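Local coordinates for protein DNA helicase RecQ (Deinococcus radiodurans, PDB 4Q48) that probably couples ATP hydrolysis to 3'-5' translocation and unwinding of duplex DNA, here seen as its catalytic core with helicase, zinc-binding and RQC domains, at residues N429-G432 with A433-T437. Residues are numbered along the deposited sequence; the frame is centred on the assembly and turned at random.
Sequences NRFG and AAHLT
The carbonyl oxygen of Gly-432 takes the first i to i+4 bond of the helix that starts right after it, from Leu-436 N at 2.9 Å, with an N-H...O angle of 172°. Gly-432 is the N-cap residue, and the methylenes of His-435 and Leu-436 flank the same oxygen, CB of His-435 lying 3.5 Å from Gly-432 O. Just before the cap, the Phe-431 ring lies over one face of the His-435 imidazole in an offset stack, the planes 20° apart and the centroids separated by 4.3 Å. His-435 CD2 sits over the CG-CD1 side of the ring, 3.4 Å from Phe-431 CD1. With CG anti to the backbone N (chi1 -174°), the imidazole is placed against the Phe-431 ring. This cap opens helix 433-441 of the RQC domain, whose winged-helix fold packs helix 467-479 against Ala-433 and Thr-437. His-453 joins the aromatic group, hydrogen-bonding His-435 NE2 through its ND1 and meeting Phe-431 edge-to-face. Cutting His-435 back to an alanine is likely to leave one face of Phe-431 without its stacking mate and His-453 without this bond. Besides touching the imidazole, Phe-431 CB meets Leu-436 CD2 at 4.3 Å.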
ATOM      1  N   ASN A 429       2.856 -26.494 -10.707  1.00 36.77           N
ATOM      2  CA  ASN A 429       2.800 -25.043 -10.587  1.00 31.92           C
ATOM      3  C   ASN A 429       3.380 -24.269 -11.756  1.00 36.46           C
ATOM      4  O   ASN A 429       4.159 -23.334 -11.567  1.00 36.11           O
ATOM      5  CB  ASN A 429       3.530 -24.629  -9.331  1.00 32.71           C
ATOM      6  CG  ASN A 429       2.929 -25.228  -8.110  1.00 36.21           C
ATOM      7  OD1 ASN A 429       1.862 -24.811  -7.692  1.00 39.10           O
ATOM      8  ND2 ASN A 429       3.594 -26.228  -7.525  1.00 38.48           N
ATOM      9  N   ARG A 430       2.994 -24.657 -12.967  1.00 44.20           N
ATOM     10  CA  ARG A 430       3.651 -24.136 -14.155  1.00 42.89           C
ATOM     11  C   ARG A 430       2.748 -24.048 -15.368  1.00 43.86           C
ATOM     12  O   ARG A 430       3.044 -23.319 -16.313  1.00 53.60           O
ATOM     13  CB  ARG A 430       4.836 -25.026 -14.475  1.00 43.30           C
ATOM     14  CG  ARG A 430       4.384 -26.439 -14.767  1.00 47.93           C
ATOM     15  CD  ARG A 430       5.549 -27.381 -14.709  1.00 53.12           C
ATOM     16  NE  ARG A 430       6.642 -26.943 -15.562  1.00 56.20           N
ATOM     17  CZ  ARG A 430       7.880 -27.378 -15.419  1.00 60.81           C
ATOM     18  NH1 ARG A 430       8.162 -28.215 -14.419  1.00 60.29           N
ATOM     19  NH2 ARG A 430       8.831 -26.943 -16.234  1.00 65.53           N
ATOM     20  N   PHE A 431       1.635 -24.764 -15.348  1.00 45.50           N
ATOM     21  CA  PHE A 431       0.737 -24.740 -16.498  1.00 49.79           C
ATOM     22  C   PHE A 431      -0.253 -23.597 -16.337  1.00 52.50           C
ATOM     23  O   PHE A 431      -0.369 -23.026 -15.239  1.00 46.85           O
ATOM     24  CB  PHE A 431       0.030 -26.085 -16.680  1.00 46.73           C
ATOM     25  CG  PHE A 431       0.966 -27.183 -17.111  1.00 55.53           C
ATOM     26  CD1 PHE A 431       1.282 -27.360 -18.449  1.00 56.06           C
ATOM     27  CD2 PHE A 431       1.557 -28.021 -16.177  1.00 53.98           C
ATOM     28  CE1 PHE A 431       2.167 -28.356 -18.848  1.00 56.27           C
ATOM     29  CE2 PHE A 431       2.432 -29.017 -16.575  1.00 53.60           C
ATOM     30  CZ  PHE A 431       2.734 -29.188 -17.913  1.00 52.86           C
ATOM     31  N   GLY A 432      -0.887 -23.218 -17.453  1.00 53.19           N
ATOM     32  CA  GLY A 432      -1.759 -22.055 -17.523  1.00 35.15           C
ATOM     33  C   GLY A 432      -3.191 -22.421 -17.249  1.00 41.45           C
ATOM     34  O   GLY A 432      -3.561 -23.597 -17.281  1.00 41.68           O
ATOM     35  N   ALA A 433      -4.003 -21.402 -17.006  1.00 45.12           N
ATOM     36  CA  ALA A 433      -5.401 -21.593 -16.636  1.00 43.36           C
ATOM     37  C   ALA A 433      -6.146 -22.543 -17.579  1.00 43.84           C
ATOM     38  O   ALA A 433      -6.921 -23.403 -17.138  1.00 37.85           O
ATOM     39  CB  ALA A 433      -6.101 -20.247 -16.581  1.00 39.97           C
ATOM     40  N   ALA A 434      -5.944 -22.351 -18.882  1.00 47.91           N
ATOM     41  CA  ALA A 434      -6.619 -23.187 -19.881  1.00 48.34           C
ATOM     42  C   ALA A 434      -6.188 -24.658 -19.783  1.00 46.19           C
ATOM     43  O   ALA A 434      -7.029 -25.559 -19.793  1.00 38.33           O
ATOM     44  CB  ALA A 434      -6.360 -22.658 -21.262  1.00 44.00           C
ATOM     45  N   HIS A 435      -4.878 -24.889 -19.672  1.00 50.39           N
ATOM     46  CA  HIS A 435      -4.360 -26.245 -19.516  1.00 47.95           C
ATOM     47  C   HIS A 435      -4.889 -26.950 -18.268  1.00 48.96           C
ATOM     48  O   HIS A 435      -5.398 -28.072 -18.346  1.00 48.59           O
ATOM     49  CB  HIS A 435      -2.838 -26.252 -19.480  1.00 47.94           C
ATOM     50  CG  HIS A 435      -2.266 -27.633 -19.453  1.00 56.21           C
ATOM     51  ND1 HIS A 435      -2.034 -28.361 -20.601  1.00 61.78           N
ATOM     52  CD2 HIS A 435      -1.927 -28.439 -18.418  1.00 56.50           C
ATOM     53  CE1 HIS A 435      -1.568 -29.553 -20.273  1.00 63.15           C
ATOM     54  NE2 HIS A 435      -1.493 -29.625 -18.955  1.00 63.15           N
ATOM     55  N   LEU A 436      -4.777 -26.278 -17.127  1.00 45.00           N
ATOM     56  CA  LEU A 436      -5.338 -26.769 -15.879  1.00 41.74           C
ATOM     57  C   LEU A 436      -6.811 -27.163 -16.055  1.00 44.18           C
ATOM     58  O   LEU A 436      -7.279 -28.199 -15.547  1.00 41.59           O
ATOM     59  CB  LEU A 436      -5.215 -25.694 -14.808  1.00 41.69           C
ATOM     60  CG  LEU A 436      -3.804 -25.336 -14.329  1.00 46.03           C
ATOM     61  CD1 LEU A 436      -3.852 -24.244 -13.262  1.00 45.41           C
ATOM     62  CD2 LEU A 436      -3.105 -26.553 -13.789  1.00 40.67           C
ATOM     63  N   THR A 437      -7.531 -26.331 -16.798  1.00 40.81           N
ATOM     64  CA  THR A 437      -8.962 -26.526 -17.003  1.00 41.33           C
ATOM     65  C   THR A 437      -9.198 -27.797 -17.803  1.00 43.05           C
ATOM     66  O   THR A 437     -10.204 -28.487 -17.594  1.00 36.32           O
ATOM     67  CB  THR A 437      -9.587 -25.314 -17.703  1.00 39.56           C
ATOM     68  OG1 THR A 437      -9.324 -24.126 -16.942  1.00 41.83           O
ATOM     69  CG2 THR A 437     -11.072 -25.500 -17.895  1.00 36.90           C
TER